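Local structure of transcriptional regulator, LYSR family (Neisseria meningitidis, 4AB5) at residues Glu138-Arg150 and Leu156-Val170. The protein probably acts as a DNA-binding, MetR-like regulator of methionine biosynthesis genes, and this chain is its regulatory domain. Residues are numbered along the deposited sequence; the frame is centred on the assembly and turned at random.
Sequences ELTIAIIQLVASR and LPYWTVMPYLEKGYV
Helices 140-148 and 158-166 cross at -54° with their axes 11.3 Å apart at closest approach; the chain leaving the second helix comes back against the end of the first, where the CA atoms of A148 and Y169 are 5.2 Å apart. Both belong to the regulatory domain of this LysR-family protein, a periplasmic-binding-protein-like fold, and they pack together beside strand 72-86, whose I85 touches I144, V147 and V161. No hydrogen bond joins the two segments. I144 packs between Y164, L156 and Y169: its CD1 sits over one face of the Y164 ring, 4.1 Å from the centroid, in a CH-pi contact, and also meets CD1 of L156. The CG2 branch of I144, anti to the backbone N, reaches instead toward CB and CG of Y164 and CD2 of Y169. Toward the start of the first helix, CG2 of T140 meets CG2 of T160 at 3.6 Å, while T140 OG1 turns to a hydrogen bond with Y111. At the other end CG1 of V147 packs on CG1 of V170, 3.6 Å away. The Y169 ring has K167 CB over one face and Q145 NE2 over the other, off centre toward the rim, and its edge meets that of Y164. A bend at chi2 (-54°) helps bring NE2 there, amide and ring planes being 82° apart; Q145 OE1 accepts a hydrogen bond from NH2 of R31 of the second subunit, while NE2 lies 3.4 Å from Y169 CE2.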
ATOM      1  N   GLU B 138       4.022   5.518  -2.103  1.00 28.42           N
ATOM      2  CA  GLU B 138       3.971   4.498  -1.050  1.00 27.35           C
ATOM      3  C   GLU B 138       3.314   3.211  -1.580  1.00 31.66           C
ATOM      4  O   GLU B 138       3.447   2.167  -0.951  1.00 33.46           O
ATOM      5  CB  GLU B 138       3.162   5.019   0.159  1.00 28.74           C
ATOM      6  CG  GLU B 138       3.806   6.181   0.908  1.00 37.64           C
ATOM      7  CD  GLU B 138       4.960   5.847   1.843  1.00 52.65           C
ATOM      8  OE1 GLU B 138       5.135   4.661   2.203  1.00 42.49           O
ATOM      9  OE2 GLU B 138       5.669   6.794   2.252  1.00 47.52           O
ATOM     10  N   LEU B 139       2.591   3.290  -2.724  1.00 27.12           N
ATOM     11  CA  LEU B 139       1.833   2.181  -3.306  1.00 25.81           C
ATOM     12  C   LEU B 139       2.366   1.685  -4.633  1.00 31.84           C
ATOM     13  O   LEU B 139       2.575   2.479  -5.548  1.00 33.23           O
ATOM     14  CB  LEU B 139       0.336   2.552  -3.438  1.00 25.01           C
ATOM     15  CG  LEU B 139      -0.325   3.236  -2.229  1.00 29.01           C
ATOM     16  CD1 LEU B 139      -1.676   3.807  -2.586  1.00 27.79           C
ATOM     17  CD2 LEU B 139      -0.424   2.303  -1.032  1.00 31.45           C
ATOM     18  N   THR B 140       2.540   0.357  -4.745  1.00 28.81           N
ATOM     19  CA  THR B 140       3.027  -0.352  -5.933  1.00 28.78           C
ATOM     20  C   THR B 140       2.082  -0.140  -7.111  1.00 33.15           C
ATOM     21  O   THR B 140       2.533   0.142  -8.219  1.00 33.53           O
ATOM     22  CB  THR B 140       3.227  -1.843  -5.596  1.00 34.79           C
ATOM     23  OG1 THR B 140       4.195  -1.964  -4.551  1.00 38.86           O
ATOM     24  CG2 THR B 140       3.655  -2.670  -6.791  1.00 29.02           C
ATOM     25  N   ILE B 141       0.770  -0.258  -6.857  1.00 31.06           N
ATOM     26  CA  ILE B 141      -0.291  -0.076  -7.849  1.00 31.13           C
ATOM     27  C   ILE B 141      -0.225   1.314  -8.513  1.00 33.10           C
ATOM     28  O   ILE B 141      -0.481   1.427  -9.714  1.00 33.90           O
ATOM     29  CB  ILE B 141      -1.698  -0.448  -7.304  1.00 34.88           C
ATOM     30  CG1 ILE B 141      -2.125   0.443  -6.104  1.00 35.67           C
ATOM     31  CG2 ILE B 141      -1.765  -1.945  -6.962  1.00 36.42           C
ATOM     32  CD1 ILE B 141      -3.590   0.303  -5.675  1.00 42.73           C
ATOM     33  N   ALA B 142       0.176   2.346  -7.740  1.00 27.32           N
ATOM     34  CA  ALA B 142       0.339   3.710  -8.232  1.00 26.77           C
ATOM     35  C   ALA B 142       1.637   3.833  -9.041  1.00 29.98           C
ATOM     36  O   ALA B 142       1.628   4.505 -10.066  1.00 29.09           O
ATOM     37  CB  ALA B 142       0.320   4.701  -7.081  1.00 27.54           C
ATOM     38  N   ILE B 143       2.733   3.149  -8.607  1.00 26.42           N
ATOM     39  CA  ILE B 143       4.004   3.112  -9.339  1.00 26.54           C
ATOM     40  C   ILE B 143       3.780   2.571 -10.758  1.00 30.31           C
ATOM     41  O   ILE B 143       4.170   3.236 -11.718  1.00 30.91           O
ATOM     42  CB  ILE B 143       5.134   2.344  -8.585  1.00 30.74           C
ATOM     43  CG1 ILE B 143       5.551   3.103  -7.289  1.00 32.20           C
ATOM     44  CG2 ILE B 143       6.361   2.100  -9.514  1.00 30.80           C
ATOM     45  CD1 ILE B 143       6.559   2.395  -6.377  1.00 39.15           C
ATOM     46  N   ILE B 144       3.111   1.397 -10.883  1.00 25.69           N
ATOM     47  CA  ILE B 144       2.803   0.746 -12.155  1.00 24.49           C
ATOM     48  C   ILE B 144       1.983   1.634 -13.080  1.00 26.36           C
ATOM     49  O   ILE B 144       2.335   1.746 -14.256  1.00 26.61           O
ATOM     50  CB  ILE B 144       2.250  -0.707 -11.955  1.00 27.47           C
ATOM     51  CG1 ILE B 144       3.419  -1.696 -11.804  1.00 28.29           C
ATOM     52  CG2 ILE B 144       1.315  -1.170 -13.098  1.00 26.74           C
ATOM     53  CD1 ILE B 144       3.551  -2.244 -10.507  1.00 39.14           C
ATOM     54  N   GLN B 145       0.939   2.310 -12.551  1.00 21.79           N
ATOM     55  CA  GLN B 145       0.102   3.207 -13.375  1.00 21.02           C
ATOM     56  C   GLN B 145       0.846   4.436 -13.866  1.00 23.56           C
ATOM     57  O   GLN B 145       0.589   4.891 -14.968  1.00 22.36           O
ATOM     58  CB  GLN B 145      -1.214   3.589 -12.685  1.00 22.04           C
ATOM     59  CG  GLN B 145      -2.190   2.427 -12.490  1.00 25.70           C
ATOM     60  CD  GLN B 145      -2.523   1.659 -13.750  1.00 38.58           C
ATOM     61  OE1 GLN B 145      -2.723   2.221 -14.826  1.00 29.56           O
ATOM     62  NE2 GLN B 145      -2.629   0.351 -13.624  1.00 33.83           N
ATOM     63  N   LEU B 146       1.792   4.942 -13.059  1.00 21.74           N
ATOM     64  CA  LEU B 146       2.646   6.074 -13.400  1.00 22.70           C
ATOM     65  C   LEU B 146       3.653   5.659 -14.488  1.00 27.81           C
ATOM     66  O   LEU B 146       3.859   6.403 -15.452  1.00 27.06           O
ATOM     67  CB  LEU B 146       3.377   6.596 -12.152  1.00 23.18           C
ATOM     68  CG  LEU B 146       2.568   7.451 -11.179  1.00 27.31           C
ATOM     69  CD1 LEU B 146       3.370   7.727  -9.940  1.00 27.42           C
ATOM     70  CD2 LEU B 146       2.116   8.756 -11.811  1.00 31.00           C
ATOM     71  N   VAL B 147       4.231   4.446 -14.354  1.00 25.39           N
ATOM     72  CA  VAL B 147       5.159   3.881 -15.339  1.00 26.48           C
ATOM     73  C   VAL B 147       4.412   3.686 -16.690  1.00 31.03           C
ATOM     74  O   VAL B 147       4.887   4.157 -17.724  1.00 31.58           O
ATOM     75  CB  VAL B 147       5.873   2.587 -14.825  1.00 30.63           C
ATOM     76  CG1 VAL B 147       6.708   1.945 -15.919  1.00 30.58           C
ATOM     77  CG2 VAL B 147       6.759   2.881 -13.615  1.00 30.73           C
ATOM     78  N   ALA B 148       3.212   3.065 -16.647  1.00 26.95           N
ATOM     79  CA  ALA B 148       2.340   2.794 -17.803  1.00 25.46           C
ATOM     80  C   ALA B 148       1.906   4.056 -18.558  1.00 28.86           C
ATOM     81  O   ALA B 148       1.671   4.002 -19.771  1.00 28.45           O
ATOM     82  CB  ALA B 148       1.120   2.008 -17.358  1.00 25.19           C
ATOM     83  N   SER B 149       1.796   5.186 -17.837  1.00 24.96           N
ATOM     84  CA  SER B 149       1.397   6.495 -18.376  1.00 23.60           C
ATOM     85  C   SER B 149       2.623   7.292 -18.867  1.00 27.37           C
ATOM     86  O   SER B 149       2.496   8.473 -19.203  1.00 27.25           O
ATOM     87  CB  SER B 149       0.626   7.283 -17.321  1.00 25.65           C
ATOM     88  OG  SER B 149      -0.499   6.551 -16.856  1.00 35.30           O
ATOM     89  N   ARG B 150       3.806   6.622 -18.927  1.00 24.37           N
ATOM     90  CA  ARG B 150       5.105   7.166 -19.354  1.00 25.10           C
ATOM     91  C   ARG B 150       5.599   8.314 -18.467  1.00 27.62           C
ATOM     92  O   ARG B 150       6.323   9.193 -18.933  1.00 27.00           O
ATOM     93  CB  ARG B 150       5.117   7.519 -20.861  1.00 28.45           C
ATOM     94  CG  ARG B 150       5.221   6.302 -21.772  1.00 43.72           C
ATOM     95  CD  ARG B 150       5.404   6.659 -23.237  1.00 65.07           C
ATOM     96  NE  ARG B 150       6.724   7.246 -23.504  1.00 80.31           N
ATOM     97  CZ  ARG B 150       7.184   7.554 -24.713  1.00 97.27           C
ATOM     98  NH1 ARG B 150       6.446   7.326 -25.792  1.00 87.71           N
ATOM     99  NH2 ARG B 150       8.387   8.094 -24.852  1.00 85.21           N
ATOM    100  N   LEU B 156      11.479  -3.060  -9.816  1.00 34.29           N
ATOM    101  CA  LEU B 156      10.640  -3.813  -8.888  1.00 33.44           C
ATOM    102  C   LEU B 156      10.936  -5.307  -8.955  1.00 35.93           C
ATOM    103  O   LEU B 156      11.428  -5.756  -9.989  1.00 35.10           O
ATOM    104  CB  LEU B 156       9.143  -3.552  -9.178  1.00 32.37           C
ATOM    105  CG  LEU B 156       8.571  -2.188  -8.782  1.00 35.95           C
ATOM    106  CD1 LEU B 156       7.202  -1.993  -9.392  1.00 35.20           C
ATOM    107  CD2 LEU B 156       8.512  -2.019  -7.267  1.00 37.78           C
ATOM    108  N   PRO B 157      10.651  -6.099  -7.887  1.00 32.80           N
ATOM    109  CA  PRO B 157      10.886  -7.552  -7.976  1.00 33.36           C
ATOM    110  C   PRO B 157      10.069  -8.143  -9.126  1.00 36.06           C
ATOM    111  O   PRO B 157       8.968  -7.665  -9.396  1.00 33.60           O
ATOM    112  CB  PRO B 157      10.364  -8.081  -6.632  1.00 34.83           C
ATOM    113  CG  PRO B 157      10.368  -6.913  -5.717  1.00 38.77           C
ATOM    114  CD  PRO B 157      10.076  -5.730  -6.573  1.00 34.02           C
ATOM    115  N   TYR B 158      10.613  -9.156  -9.812  1.00 34.04           N
ATOM    116  CA  TYR B 158       9.917  -9.809 -10.914  1.00 34.09           C
ATOM    117  C   TYR B 158       8.534 -10.335 -10.470  1.00 36.96           C
ATOM    118  O   TYR B 158       7.555 -10.151 -11.197  1.00 34.90           O
ATOM    119  CB  TYR B 158      10.786 -10.928 -11.537  1.00 37.07           C
ATOM    120  CG  TYR B 158      10.060 -11.729 -12.597  1.00 40.56           C
ATOM    121  CD1 TYR B 158       9.844 -11.206 -13.871  1.00 43.15           C
ATOM    122  CD2 TYR B 158       9.526 -12.982 -12.307  1.00 41.82           C
ATOM    123  CE1 TYR B 158       9.127 -11.914 -14.834  1.00 45.85           C
ATOM    124  CE2 TYR B 158       8.809 -13.699 -13.261  1.00 43.60           C
ATOM    125  CZ  TYR B 158       8.623 -13.165 -14.529  1.00 53.48           C
ATOM    126  OH  TYR B 158       7.911 -13.854 -15.481  1.00 58.22           O
ATOM    127  N   TRP B 159       8.457 -10.976  -9.281  1.00 33.77           N
ATOM    128  CA  TRP B 159       7.197 -11.511  -8.764  1.00 33.63           C
ATOM    129  C   TRP B 159       6.075 -10.459  -8.600  1.00 38.20           C
ATOM    130  O   TRP B 159       4.915 -10.780  -8.853  1.00 37.63           O
ATOM    131  CB  TRP B 159       7.400 -12.361  -7.493  1.00 31.89           C
ATOM    132  CG  TRP B 159       8.024 -11.627  -6.347  1.00 31.80           C
ATOM    133  CD1 TRP B 159       9.341 -11.621  -6.003  1.00 35.25           C
ATOM    134  CD2 TRP B 159       7.349 -10.807  -5.380  1.00 30.53           C
ATOM    135  NE1 TRP B 159       9.534 -10.845  -4.884  1.00 34.13           N
ATOM    136  CE2 TRP B 159       8.331 -10.313  -4.495  1.00 34.41           C
ATOM    137  CE3 TRP B 159       6.006 -10.429  -5.181  1.00 30.93           C
ATOM    138  CZ2 TRP B 159       8.015  -9.474  -3.420  1.00 33.20           C
ATOM    139  CZ3 TRP B 159       5.698  -9.587  -4.126  1.00 31.72           C
ATOM    140  CH2 TRP B 159       6.695  -9.122  -3.257  1.00 32.73           C
ATOM    141  N   THR B 160       6.429  -9.215  -8.203  1.00 35.01           N
ATOM    142  CA  THR B 160       5.490  -8.091  -8.026  1.00 34.52           C
ATOM    143  C   THR B 160       4.959  -7.611  -9.395  1.00 40.81           C
ATOM    144  O   THR B 160       3.773  -7.303  -9.527  1.00 39.85           O
ATOM    145  CB  THR B 160       6.200  -6.891  -7.341  1.00 34.25           C
ATOM    146  OG1 THR B 160       7.122  -7.338  -6.353  1.00 31.93           O
ATOM    147  CG2 THR B 160       5.222  -5.908  -6.725  1.00 27.35           C
ATOM    148  N   VAL B 161       5.873  -7.499 -10.375  1.00 39.55           N
ATOM    149  CA  VAL B 161       5.662  -7.021 -11.736  1.00 40.69           C
ATOM    150  C   VAL B 161       4.771  -7.961 -12.566  1.00 49.40           C
ATOM    151  O   VAL B 161       3.944  -7.478 -13.347  1.00 48.54           O
ATOM    152  CB  VAL B 161       7.054  -6.741 -12.386  1.00 44.47           C
ATOM    153  CG1 VAL B 161       6.987  -6.623 -13.907  1.00 44.01           C
ATOM    154  CG2 VAL B 161       7.688  -5.497 -11.783  1.00 43.86           C
HETATM  155  N   MSE B 162       4.959  -9.289 -12.412  1.00 50.89           N
HETATM  156  CA  MSE B 162       4.249 -10.344 -13.145  1.00 53.91           C
HETATM  157  C   MSE B 162       2.723 -10.169 -13.394  1.00 53.91           C
HETATM  158  O   MSE B 162       2.357 -10.235 -14.567  1.00 53.89           O
HETATM  159  CB  MSE B 162       4.644 -11.746 -12.661  1.00 59.53           C
HETATM  160  CG  MSE B 162       4.576 -12.809 -13.747  1.00 71.60           C
HETATM  161 SE   MSE B 162       3.717 -14.458 -13.096  1.00 85.87          SE
HETATM  162  CE  MSE B 162       1.931 -13.725 -12.501  1.00 81.24           C
ATOM    163  N   PRO B 163       1.823  -9.879 -12.400  1.00 47.11           N
ATOM    164  CA  PRO B 163       0.393  -9.678 -12.750  1.00 45.68           C
ATOM    165  C   PRO B 163       0.108  -8.509 -13.702  1.00 47.83           C
ATOM    166  O   PRO B 163      -0.863  -8.553 -14.452  1.00 47.45           O
ATOM    167  CB  PRO B 163      -0.280  -9.421 -11.394  1.00 46.82           C
ATOM    168  CG  PRO B 163       0.655  -9.947 -10.383  1.00 51.17           C
ATOM    169  CD  PRO B 163       2.030  -9.774 -10.938  1.00 47.28           C
ATOM    170  N   TYR B 164       0.952  -7.473 -13.676  1.00 43.72           N
ATOM    171  CA  TYR B 164       0.799  -6.270 -14.499  1.00 43.05           C
ATOM    172  C   TYR B 164       1.269  -6.405 -15.950  1.00 46.88           C
ATOM    173  O   TYR B 164       0.840  -5.626 -16.803  1.00 46.56           O
ATOM    174  CB  TYR B 164       1.406  -5.052 -13.785  1.00 43.38           C
ATOM    175  CG  TYR B 164       0.894  -4.918 -12.366  1.00 43.87           C
ATOM    176  CD1 TYR B 164      -0.390  -4.440 -12.110  1.00 44.61           C
ATOM    177  CD2 TYR B 164       1.669  -5.314 -11.284  1.00 44.68           C
ATOM    178  CE1 TYR B 164      -0.865  -4.312 -10.809  1.00 43.25           C
ATOM    179  CE2 TYR B 164       1.202  -5.194  -9.979  1.00 45.15           C
ATOM    180  CZ  TYR B 164      -0.068  -4.695  -9.747  1.00 49.72           C
ATOM    181  OH  TYR B 164      -0.547  -4.585  -8.467  1.00 50.58           O
ATOM    182  N   LEU B 165       2.120  -7.406 -16.232  1.00 43.68           N
ATOM    183  CA  LEU B 165       2.614  -7.699 -17.576  1.00 44.16           C
ATOM    184  C   LEU B 165       1.478  -8.321 -18.371  1.00 50.63           C
ATOM    185  O   LEU B 165       1.338  -8.058 -19.565  1.00 49.86           O
ATOM    186  CB  LEU B 165       3.810  -8.666 -17.537  1.00 44.71           C
ATOM    187  CG  LEU B 165       5.038  -8.230 -16.741  1.00 48.69           C
ATOM    188  CD1 LEU B 165       5.904  -9.413 -16.407  1.00 49.51           C
ATOM    189  CD2 LEU B 165       5.840  -7.182 -17.483  1.00 50.97           C
ATOM    190  N   GLU B 166       0.645  -9.123 -17.679  1.00 50.09           N
ATOM    191  CA  GLU B 166      -0.531  -9.818 -18.216  1.00 51.62           C
ATOM    192  C   GLU B 166      -1.600  -8.810 -18.663  1.00 55.94           C
ATOM    193  O   GLU B 166      -2.265  -9.031 -19.678  1.00 57.41           O
ATOM    194  CB  GLU B 166      -1.112 -10.777 -17.159  1.00 53.68           C
ATOM    195  CG  GLU B 166      -0.099 -11.760 -16.575  1.00 68.65           C
ATOM    196  CD  GLU B 166      -0.597 -12.735 -15.521  1.00 96.92           C
ATOM    197  OE1 GLU B 166      -1.544 -12.392 -14.774  1.00 90.87           O
ATOM    198  OE2 GLU B 166      -0.002 -13.832 -15.415  1.00 95.30           O
ATOM    199  N   LYS B 167      -1.733  -7.688 -17.921  1.00 49.92           N
ATOM    200  CA  LYS B 167      -2.689  -6.610 -18.184  1.00 47.85           C
ATOM    201  C   LYS B 167      -2.194  -5.615 -19.257  1.00 50.04           C
ATOM    202  O   LYS B 167      -2.950  -4.736 -19.675  1.00 50.33           O
ATOM    203  CB  LYS B 167      -3.071  -5.894 -16.872  1.00 48.99           C
ATOM    204  CG  LYS B 167      -3.493  -6.851 -15.752  1.00 60.09           C
ATOM    205  CD  LYS B 167      -4.232  -6.162 -14.621  1.00 65.11           C
ATOM    206  CE  LYS B 167      -4.378  -7.056 -13.413  1.00 72.65           C
ATOM    207  NZ  LYS B 167      -3.170  -7.032 -12.546  1.00 77.80           N
ATOM    208  N   GLY B 168      -0.943  -5.772 -19.688  1.00 44.58           N
ATOM    209  CA  GLY B 168      -0.317  -4.944 -20.714  1.00 43.68           C
ATOM    210  C   GLY B 168       0.121  -3.553 -20.286  1.00 45.57           C
ATOM    211  O   GLY B 168       0.508  -2.740 -21.135  1.00 44.75           O
ATOM    212  N   TYR B 169       0.088  -3.270 -18.969  1.00 40.32           N
ATOM    213  CA  TYR B 169       0.468  -1.967 -18.419  1.00 38.68           C
ATOM    214  C   TYR B 169       1.942  -1.633 -18.675  1.00 40.58           C
ATOM    215  O   TYR B 169       2.266  -0.527 -19.099  1.00 39.43           O
ATOM    216  CB  TYR B 169       0.192  -1.900 -16.893  1.00 39.10           C
ATOM    217  CG  TYR B 169      -1.240  -2.123 -16.453  1.00 39.59           C
ATOM    218  CD1 TYR B 169      -2.308  -1.723 -17.251  1.00 41.35           C
ATOM    219  CD2 TYR B 169      -1.530  -2.643 -15.196  1.00 39.83           C
ATOM    220  CE1 TYR B 169      -3.625  -1.895 -16.839  1.00 42.37           C
ATOM    221  CE2 TYR B 169      -2.843  -2.806 -14.766  1.00 40.42           C
ATOM    222  CZ  TYR B 169      -3.890  -2.426 -15.588  1.00 47.57           C
ATOM    223  OH  TYR B 169      -5.193  -2.589 -15.181  1.00 46.69           O
ATOM    224  N   VAL B 170       2.831  -2.584 -18.376  1.00 35.84           N
ATOM    225  CA  VAL B 170       4.275  -2.400 -18.473  1.00 34.43           C
ATOM    226  C   VAL B 170       4.949  -3.586 -19.172  1.00 37.18           C
ATOM    227  O   VAL B 170       4.323  -4.625 -19.405  1.00 36.53           O
ATOM    228  CB  VAL B 170       4.901  -2.164 -17.052  1.00 37.21           C
ATOM    229  CG1 VAL B 170       4.432  -0.852 -16.428  1.00 36.11           C
ATOM    230  CG2 VAL B 170       4.641  -3.343 -16.102  1.00 36.76           C
TER